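Local coordinates for protein anopheles gambiae adenosine kinase (Anopheles gambiae, PDB 3LOO) that phosphorylates adenosine at its 5'-hydroxyl with ATP to give AMP, probably in purine salvage, as a member of the pfkB carbohydrate kinase family, at residues I114-A119 with Y128-T133; A177-V182 with Q326-R331; A198-A201 with G205-F208. All coordinates share one frame; numbering follows the deposited sequence.

Contact 1: residues I114-A119 with Y128-T133; sequences ILEERA and YQRSAT
Glu116 of helix 110-122 lies against the Tyr128 ring and reaches on to Arg130. Its CB is 4.1 Å from Tyr128 CE2, a loose approach. One bond further, Glu116 CG comes to 3.3 Å from CE2 of Tyr128, at an oblique position that is neither over the ring face nor at its edge. A bend at chi2 then turns the chain along the tyrosine, the two side chains running past each other in opposite senses, and the carboxylate plane stands 76° from the ring plane. At the tip, Glu116 OE1 lies 3.3 Å from Arg130 NH2 and near the guanidinium plane. This is a salt bridge, but its N-H...O angle of 123° makes the hydrogen-bond component weak. Glu116 OE1 also accepts a hydrogen bond from a water, which in turn accepts one from Tyr128 N, and the carboxylate is thereby tied to strand 125-131 by two routes.

These segments belong to the beta-alpha-beta unit made by strand 100-107, helix 110-122 and strand 125-131, the last being an edge strand of the nine-stranded sheet. Helix and strand run almost exactly antiparallel, 169° between their short axes, as expected where a helix returns the chain to a parallel neighbour.

Deeper in the interface, Tyr128 points toward the helix, and its OH reaches 3.3 Å from Leu115 CB, with Ala119 CB more distant. That hydroxyl is hydrogen-bonded to Gln84 OE1 of helix 82-94, which gives the buried polar atom a partner beyond the helix it packs against. Arg130 bends at its own chi2, which brings its end nearer to helix 110-122; its NH1 makes a weak bond to Gly107 O.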
loop_
_atom_site.group_PDB
_atom_site.type_symbol
_atom_site.label_atom_id
_atom_site.label_comp_id
_atom_site.label_asym_id
_atom_site.label_seq_id
_atom_site.Cartn_x
_atom_site.Cartn_y
_atom_site.Cartn_z
ATOM N N ILE A 114 13.180 -5.942 13.439
ATOM C CA ILE A 114 12.796 -4.532 13.431
ATOM C C ILE A 114 11.349 -4.364 12.917
ATOM O O ILE A 114 10.550 -3.621 13.522
ATOM C CB ILE A 114 13.775 -3.646 12.583
ATOM C CG1 ILE A 114 15.172 -3.556 13.241
ATOM C CG2 ILE A 114 13.196 -2.245 12.381
ATOM C CD1 ILE A 114 16.319 -3.380 12.224
ATOM N N LEU A 115 11.013 -5.052 11.811
ATOM C CA LEU A 115 9.655 -4.967 11.211
ATOM C C LEU A 115 8.602 -5.568 12.170
ATOM O O LEU A 115 7.601 -4.956 12.474
ATOM C CB LEU A 115 9.611 -5.704 9.864
ATOM C CG LEU A 115 10.506 -5.120 8.761
ATOM C CD1 LEU A 115 10.172 -5.802 7.432
ATOM C CD2 LEU A 115 10.350 -3.575 8.655
ATOM N N GLU A 116 8.847 -6.778 12.619
ATOM C CA GLU A 116 7.981 -7.449 13.586
ATOM C C GLU A 116 7.653 -6.607 14.811
ATOM O O GLU A 116 6.492 -6.427 15.179
ATOM C CB GLU A 116 8.708 -8.672 14.076
ATOM C CG GLU A 116 8.327 -9.921 13.402
ATOM C CD GLU A 116 7.455 -10.748 14.272
ATOM O OE1 GLU A 116 7.114 -11.899 13.889
ATOM O OE2 GLU A 116 7.108 -10.230 15.347
ATOM N N GLU A 117 8.705 -6.109 15.458
ATOM C CA GLU A 117 8.532 -5.346 16.672
ATOM C C GLU A 117 7.773 -4.070 16.433
ATOM O O GLU A 117 6.848 -3.802 17.185
ATOM C CB GLU A 117 9.875 -5.098 17.377
ATOM C CG GLU A 117 10.419 -6.426 17.895
ATOM C CD GLU A 117 11.724 -6.310 18.655
ATOM O OE1 GLU A 117 12.527 -5.399 18.348
ATOM O OE2 GLU A 117 11.946 -7.160 19.554
ATOM N N ARG A 118 8.131 -3.281 15.407
ATOM C CA ARG A 118 7.373 -2.046 15.118
ATOM C C ARG A 118 5.899 -2.317 14.773
ATOM O O ARG A 118 4.994 -1.642 15.269
ATOM C CB ARG A 118 7.980 -1.218 13.959
ATOM C CG ARG A 118 9.431 -0.806 14.158
ATOM C CD ARG A 118 9.653 0.497 14.980
ATOM N NE ARG A 118 11.078 0.569 15.364
ATOM C CZ ARG A 118 12.089 0.961 14.575
ATOM N NH1 ARG A 118 11.876 1.386 13.322
ATOM N NH2 ARG A 118 13.333 0.936 15.046
ATOM N N ALA A 119 5.642 -3.274 13.892
ATOM C CA ALA A 119 4.258 -3.506 13.495
ATOM C C ALA A 119 3.437 -4.091 14.683
ATOM O O ALA A 119 2.329 -3.642 14.930
ATOM C CB ALA A 119 4.177 -4.378 12.245
ATOM N N TYR A 128 3.766 -13.332 9.538
ATOM C CA TYR A 128 4.835 -13.437 8.532
ATOM C C TYR A 128 5.137 -14.898 8.194
ATOM O O TYR A 128 5.318 -15.718 9.093
ATOM C CB TYR A 128 6.151 -12.818 9.025
ATOM C CG TYR A 128 6.221 -11.308 9.218
ATOM C CD1 TYR A 128 5.435 -10.399 8.476
ATOM C CD2 TYR A 128 7.106 -10.786 10.153
ATOM C CE1 TYR A 128 5.561 -8.996 8.698
ATOM C CE2 TYR A 128 7.251 -9.407 10.349
ATOM C CZ TYR A 128 6.478 -8.519 9.628
ATOM O OH TYR A 128 6.648 -7.148 9.902
ATOM N N GLN A 129 5.206 -15.205 6.906
ATOM C CA GLN A 129 5.923 -16.378 6.430
ATOM C C GLN A 129 7.437 -16.087 6.577
ATOM O O GLN A 129 7.868 -14.936 6.549
ATOM C CB GLN A 129 5.546 -16.659 4.960
ATOM C CG GLN A 129 6.125 -17.934 4.346
ATOM C CD GLN A 129 5.552 -18.224 2.967
ATOM O OE1 GLN A 129 4.925 -17.377 2.350
ATOM N NE2 GLN A 129 5.778 -19.429 2.476
ATOM N N ARG A 130 8.229 -17.134 6.769
ATOM C CA ARG A 130 9.661 -16.994 7.035
ATOM C C ARG A 130 10.418 -17.667 5.925
ATOM O O ARG A 130 10.154 -18.816 5.603
ATOM C CB ARG A 130 10.069 -17.653 8.366
ATOM C CG ARG A 130 9.521 -16.995 9.582
ATOM C CD ARG A 130 10.153 -15.685 9.669
ATOM N NE ARG A 130 9.612 -14.911 10.762
ATOM C CZ ARG A 130 10.288 -13.957 11.392
ATOM N NH1 ARG A 130 11.576 -13.688 11.066
ATOM N NH2 ARG A 130 9.672 -13.303 12.371
ATOM N N SER A 131 11.350 -16.941 5.329
ATOM C CA SER A 131 12.293 -17.533 4.380
ATOM C C SER A 131 13.632 -17.782 5.088
ATOM O O SER A 131 14.235 -16.856 5.664
ATOM C CB SER A 131 12.504 -16.591 3.203
ATOM O OG SER A 131 13.338 -17.192 2.229
ATOM N N ALA A 132 14.131 -19.007 5.051
ATOM C CA ALA A 132 15.492 -19.220 5.595
ATOM C C ALA A 132 16.586 -18.939 4.545
ATOM O O ALA A 132 17.785 -18.768 4.904
ATOM C CB ALA A 132 15.643 -20.610 6.212
ATOM N N THR A 133 16.172 -18.846 3.272
ATOM C CA THR A 133 17.118 -18.613 2.158
ATOM C C THR A 133 17.340 -17.170 1.769
ATOM O O THR A 133 18.417 -16.851 1.269
ATOM C CB THR A 133 16.772 -19.403 0.870
ATOM O OG1 THR A 133 15.565 -18.887 0.295
ATOM C CG2 THR A 133 16.646 -20.912 1.162
HETATM O O HOH W 1 4.829 -13.263 12.319
#

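Contact 2: residues A177-V182 with Q326-R331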
loop_
_atom_site.group_PDB
_atom_site.type_symbol
_atom_site.label_atom_id
_atom_site.label_comp_id
_atom_site.label_asym_id
_atom_site.label_seq_id
_atom_site.Cartn_x
_atom_site.Cartn_y
_atom_site.Cartn_z
ATOM N N ALA A 177 -12.235 -12.737 8.303
ATOM C CA ALA A 177 -12.025 -11.326 7.993
ATOM C C ALA A 177 -13.266 -10.804 7.341
ATOM O O ALA A 177 -14.002 -11.568 6.701
ATOM C CB ALA A 177 -10.824 -11.139 7.063
ATOM N N GLN A 178 -13.514 -9.505 7.487
ATOM C CA GLN A 178 -14.640 -8.860 6.795
ATOM C C GLN A 178 -14.180 -7.965 5.651
ATOM O O GLN A 178 -14.996 -7.557 4.821
ATOM C CB GLN A 178 -15.515 -8.077 7.796
ATOM C CG GLN A 178 -16.014 -8.983 8.956
ATOM C CD GLN A 178 -16.867 -8.268 10.011
ATOM O OE1 GLN A 178 -16.462 -7.244 10.579
ATOM N NE2 GLN A 178 -18.045 -8.845 10.308
ATOM N N PHE A 179 -12.874 -7.661 5.615
ATOM C CA PHE A 179 -12.275 -6.657 4.694
ATOM C C PHE A 179 -10.890 -7.156 4.274
ATOM O O PHE A 179 -10.139 -7.714 5.109
ATOM C CB PHE A 179 -12.064 -5.300 5.385
ATOM C CG PHE A 179 -13.328 -4.688 5.947
ATOM C CD1 PHE A 179 -14.153 -3.886 5.147
ATOM C CD2 PHE A 179 -13.681 -4.904 7.290
ATOM C CE1 PHE A 179 -15.329 -3.340 5.669
ATOM C CE2 PHE A 179 -14.836 -4.352 7.823
ATOM C CZ PHE A 179 -15.670 -3.570 7.011
ATOM N N PHE A 180 -10.532 -6.912 3.009
ATOM C CA PHE A 180 -9.256 -7.374 2.459
ATOM C C PHE A 180 -8.608 -6.224 1.713
ATOM O O PHE A 180 -9.296 -5.470 1.003
ATOM C CB PHE A 180 -9.435 -8.577 1.508
ATOM C CG PHE A 180 -10.006 -9.796 2.172
ATOM C CD1 PHE A 180 -9.182 -10.694 2.835
ATOM C CD2 PHE A 180 -11.389 -10.025 2.161
ATOM C CE1 PHE A 180 -9.700 -11.836 3.448
ATOM C CE2 PHE A 180 -11.950 -11.158 2.794
ATOM C CZ PHE A 180 -11.100 -12.069 3.451
ATOM N N TYR A 181 -7.298 -6.081 1.902
ATOM C CA TYR A 181 -6.537 -5.011 1.265
ATOM C C TYR A 181 -5.234 -5.581 0.724
ATOM O O TYR A 181 -4.478 -6.232 1.462
ATOM C CB TYR A 181 -6.273 -3.846 2.222
ATOM C CG TYR A 181 -5.493 -2.720 1.600
ATOM C CD1 TYR A 181 -5.920 -2.112 0.399
ATOM C CD2 TYR A 181 -4.299 -2.264 2.185
ATOM C CE1 TYR A 181 -5.170 -1.060 -0.198
ATOM C CE2 TYR A 181 -3.549 -1.248 1.611
ATOM C CZ TYR A 181 -3.992 -0.638 0.419
ATOM O OH TYR A 181 -3.264 0.385 -0.136
ATOM N N VAL A 182 -4.956 -5.311 -0.552
ATOM C CA VAL A 182 -3.745 -5.804 -1.202
ATOM C C VAL A 182 -3.124 -4.670 -2.009
ATOM O O VAL A 182 -3.843 -3.864 -2.561
ATOM C CB VAL A 182 -4.036 -7.003 -2.115
ATOM C CG1 VAL A 182 -2.744 -7.535 -2.740
ATOM C CG2 VAL A 182 -4.680 -8.176 -1.316
ATOM N N GLN A 326 -11.670 4.058 9.586
ATOM C CA GLN A 326 -13.059 4.499 9.644
ATOM C C GLN A 326 -13.991 3.508 8.994
ATOM O O GLN A 326 -15.133 3.369 9.430
ATOM C CB GLN A 326 -13.246 5.895 9.049
ATOM C CG GLN A 326 -12.462 6.954 9.813
ATOM C CD GLN A 326 -12.672 6.885 11.335
ATOM O OE1 GLN A 326 -13.762 6.580 11.817
ATOM N NE2 GLN A 326 -11.624 7.178 12.091
ATOM N N LEU A 327 -13.498 2.812 7.964
ATOM C CA LEU A 327 -14.300 1.851 7.225
ATOM C C LEU A 327 -14.689 0.700 8.151
ATOM O O LEU A 327 -15.831 0.227 8.113
ATOM C CB LEU A 327 -13.508 1.285 6.027
ATOM C CG LEU A 327 -14.297 0.384 5.071
ATOM C CD1 LEU A 327 -15.349 1.198 4.297
ATOM C CD2 LEU A 327 -13.385 -0.398 4.070
ATOM N N LEU A 328 -13.722 0.252 8.955
ATOM C CA LEU A 328 -13.920 -0.809 9.939
ATOM C C LEU A 328 -14.950 -0.416 11.012
ATOM O O LEU A 328 -15.605 -1.275 11.559
ATOM C CB LEU A 328 -12.577 -1.244 10.574
ATOM C CG LEU A 328 -11.842 -2.406 9.868
ATOM C CD1 LEU A 328 -11.609 -2.141 8.382
ATOM C CD2 LEU A 328 -10.509 -2.722 10.553
ATOM N N GLN A 329 -15.089 0.884 11.275
ATOM C CA GLN A 329 -16.060 1.409 12.221
ATOM C C GLN A 329 -17.366 1.794 11.520
ATOM O O GLN A 329 -18.124 2.592 12.065
ATOM C CB GLN A 329 -15.452 2.625 12.929
ATOM C CG GLN A 329 -14.237 2.246 13.768
ATOM C CD GLN A 329 -13.650 3.405 14.496
ATOM O OE1 GLN A 329 -12.802 4.142 13.975
ATOM N NE2 GLN A 329 -14.079 3.578 15.724
ATOM N N SER A 330 -17.592 1.241 10.313
ATOM C CA SER A 330 -18.764 1.510 9.462
ATOM C C SER A 330 -19.103 2.975 9.212
ATOM O O SER A 330 -20.278 3.302 9.090
ATOM C CB SER A 330 -20.047 0.836 10.003
ATOM O OG SER A 330 -19.810 -0.484 10.424
ATOM N N ARG A 331 -18.120 3.861 9.142
ATOM C CA ARG A 331 -18.432 5.264 8.872
ATOM C C ARG A 331 -18.634 5.450 7.373
ATOM O O ARG A 331 -18.269 4.563 6.600
ATOM C CB ARG A 331 -17.326 6.154 9.412
ATOM C CG ARG A 331 -17.014 5.820 10.886
ATOM C CD ARG A 331 -18.157 6.233 11.838
ATOM N NE ARG A 331 -17.682 7.362 12.647
ATOM C CZ ARG A 331 -18.117 8.614 12.574
ATOM N NH1 ARG A 331 -19.095 8.958 11.751
ATOM N NH2 ARG A 331 -17.567 9.530 13.353
#
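Phe179, the first residue of strand 179-183, carries its ring into the end of helix 315-328, where Leu327 and Leu328 receive it. The tight part is the ring itself, which both leucines meet at nearly equal range. CD1 of Leu328 sits over one ring face, 4.0 Å from the Phe179 centroid and 25° off the ring normal. This is a CH-pi contact displaced toward the rim, and the shortest atom pair is Phe179 CD2 to Leu328 CD1 at 3.6 Å. Leu327 comes in obliquely, its CD2 lying 3.7 Å from Phe179 CD1; its CG, anti to the backbone N (chi1 -173°), carries that methyl toward the ring.

Beyond these three residues the contact becomes loose. The helix ends in a Schellman motif, with Arg331 N bonded to Gln326 O and Ser330 N to Leu327 O, and the exposed Gln329, Ser330 and Arg331 turn through it without touching the strand. Leu26 of strand 26-29 packs on both Phe179 and Leu328, continuing the apolar cluster on the sheet. With apolar side-chain contacts and no hydrogen bond between the two segments, their association rests on shape and apolar burial rather than on directional bonds.

Contact 3: residues A198-A201 with G205-F208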
loop_
_atom_site.group_PDB
_atom_site.type_symbol
_atom_site.label_atom_id
_atom_site.label_comp_id
_atom_site.label_asym_id
_atom_site.label_seq_id
_atom_site.Cartn_x
_atom_site.Cartn_y
_atom_site.Cartn_z
ATOM N N ALA A 198 -9.437 -12.252 -3.635
ATOM C CA ALA A 198 -10.455 -11.364 -4.224
ATOM C C ALA A 198 -11.714 -12.098 -4.685
ATOM O O ALA A 198 -12.834 -11.605 -4.484
ATOM C CB ALA A 198 -9.842 -10.475 -5.383
ATOM N N LYS A 199 -11.538 -13.271 -5.291
ATOM C CA LYS A 199 -12.679 -14.091 -5.711
ATOM C C LYS A 199 -13.516 -14.614 -4.520
ATOM O O LYS A 199 -14.747 -14.608 -4.577
ATOM C CB LYS A 199 -12.198 -15.275 -6.560
ATOM C CG LYS A 199 -11.860 -14.890 -8.010
ATOM C CD LYS A 199 -11.262 -16.096 -8.721
ATOM C CE LYS A 199 -11.018 -15.818 -10.204
ATOM N NZ LYS A 199 -10.242 -16.974 -10.815
ATOM N N GLU A 200 -12.839 -15.057 -3.465
ATOM C CA GLU A 200 -13.518 -15.523 -2.264
ATOM C C GLU A 200 -14.257 -14.371 -1.602
ATOM O O GLU A 200 -15.404 -14.544 -1.132
ATOM C CB GLU A 200 -12.548 -16.218 -1.304
ATOM C CG GLU A 200 -13.185 -16.660 0.064
ATOM C CD GLU A 200 -14.203 -17.833 -0.041
ATOM O OE1 GLU A 200 -14.543 -18.284 -1.156
ATOM O OE2 GLU A 200 -14.660 -18.304 1.023
ATOM N N ALA A 201 -13.642 -13.180 -1.603
ATOM C CA ALA A 201 -14.312 -12.007 -1.071
ATOM C C ALA A 201 -15.605 -11.674 -1.829
ATOM O O ALA A 201 -16.665 -11.461 -1.208
ATOM C CB ALA A 201 -13.359 -10.767 -1.038
ATOM N N GLY A 205 -19.591 -11.769 -0.568
ATOM C CA GLY A 205 -19.983 -10.381 -0.378
ATOM C C GLY A 205 -19.074 -9.505 0.484
ATOM O O GLY A 205 -19.503 -8.460 0.942
ATOM N N ARG A 206 -17.818 -9.896 0.709
ATOM C CA ARG A 206 -16.914 -9.042 1.505
ATOM C C ARG A 206 -16.119 -8.022 0.651
ATOM O O ARG A 206 -15.979 -8.190 -0.558
ATOM C CB ARG A 206 -16.006 -9.913 2.379
ATOM C CG ARG A 206 -16.815 -10.760 3.439
ATOM C CD ARG A 206 -15.952 -11.761 4.161
ATOM N NE ARG A 206 -15.544 -12.874 3.328
ATOM C CZ ARG A 206 -14.611 -13.765 3.642
ATOM N NH1 ARG A 206 -13.926 -13.686 4.799
ATOM N NH2 ARG A 206 -14.361 -14.750 2.784
ATOM N N MET A 207 -15.631 -6.958 1.273
ATOM C CA MET A 207 -14.893 -5.935 0.535
ATOM C C MET A 207 -13.459 -6.347 0.208
ATOM O O MET A 207 -12.721 -6.836 1.070
ATOM C CB MET A 207 -14.914 -4.606 1.275
ATOM C CG MET A 207 -16.217 -3.827 1.068
ATOM S SD MET A 207 -16.189 -2.324 2.053
ATOM C CE MET A 207 -15.441 -1.220 0.861
ATOM N N PHE A 208 -13.099 -6.189 -1.061
ATOM C CA PHE A 208 -11.705 -6.399 -1.532
ATOM C C PHE A 208 -11.257 -5.044 -2.098
ATOM O O PHE A 208 -11.963 -4.391 -2.890
ATOM C CB PHE A 208 -11.565 -7.558 -2.522
ATOM C CG PHE A 208 -10.139 -7.792 -2.971
ATOM C CD1 PHE A 208 -9.316 -8.634 -2.262
ATOM C CD2 PHE A 208 -9.607 -7.084 -4.072
ATOM C CE1 PHE A 208 -7.996 -8.826 -2.635
ATOM C CE2 PHE A 208 -8.267 -7.239 -4.454
ATOM C CZ PHE A 208 -7.460 -8.123 -3.717
#
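Ala198 CB stands almost exactly over the centre of the Phe208 ring, 3.4 Å from the centroid and 3° off the ring normal. In this centred CH-pi contact the small methyl meets all six ring carbons at similar range, and Ala198 CA lies 3.5 Å from Phe208 CD1. Phe208 turns this face to the helix with its CG anti to the backbone N. Ala201 packs beside it, its CB 4.0 Å from Phe208 CB.

The backbone bonding belongs to the helix end. Arg206 N donates to Ala201 O at 2.7 Å, with an N-H...O angle of 140°. Together with Gly205 N to Ala202 O this forms a Schellman motif, in which Gly205, at positive phi, is the C-prime residue.

Charge contributes less. Glu200 CG lies 3.5 Å from Arg206 NH2, at the guanidinium edge, while Glu200 OE2 and Arg206 NH2 are 4.0 Å apart, a long salt bridge, with the carboxylate and guanidinium planes 82° apart. Arg206 has firmer partners: NE bonds Thr204 OG1, and NH1 bonds Leu174 O and Ala177 O.

The turn thus closes helix 187-203 and delivers the chain into strand 207-211 within a beta-alpha-beta unit begun by strand 179-183, whose Phe180 and Val182 touch Phe208, while Ile228 of helix 222-228 packs on both Ala198 and Phe208.

Overall arrangement
All three contacts join a helix to the same nine-stranded sheet. Contact 1 lies at its edge strand 125-131, mostly buried but with charged residues at its exposed margin; contacts 2 and 3 lie at the neighbouring inner strands 179-183 and 207-211, both partly buried, with centres about 12 Å apart. Contacts 1 and 3 each close a beta-alpha-beta unit over a short chain separation, whereas contact 2 brings together segments 144 residues apart. Their chemistry differs: a salt bridge with a weak hydrogen bond, and a water, in contact 1; apolar side-chain packing without hydrogen bonds in contact 2; methyl-on-ring packing, a helix-ending backbone bond and a long salt bridge in contact 3. Contacts 2 and 3 touch directly through Ala177 and Arg206.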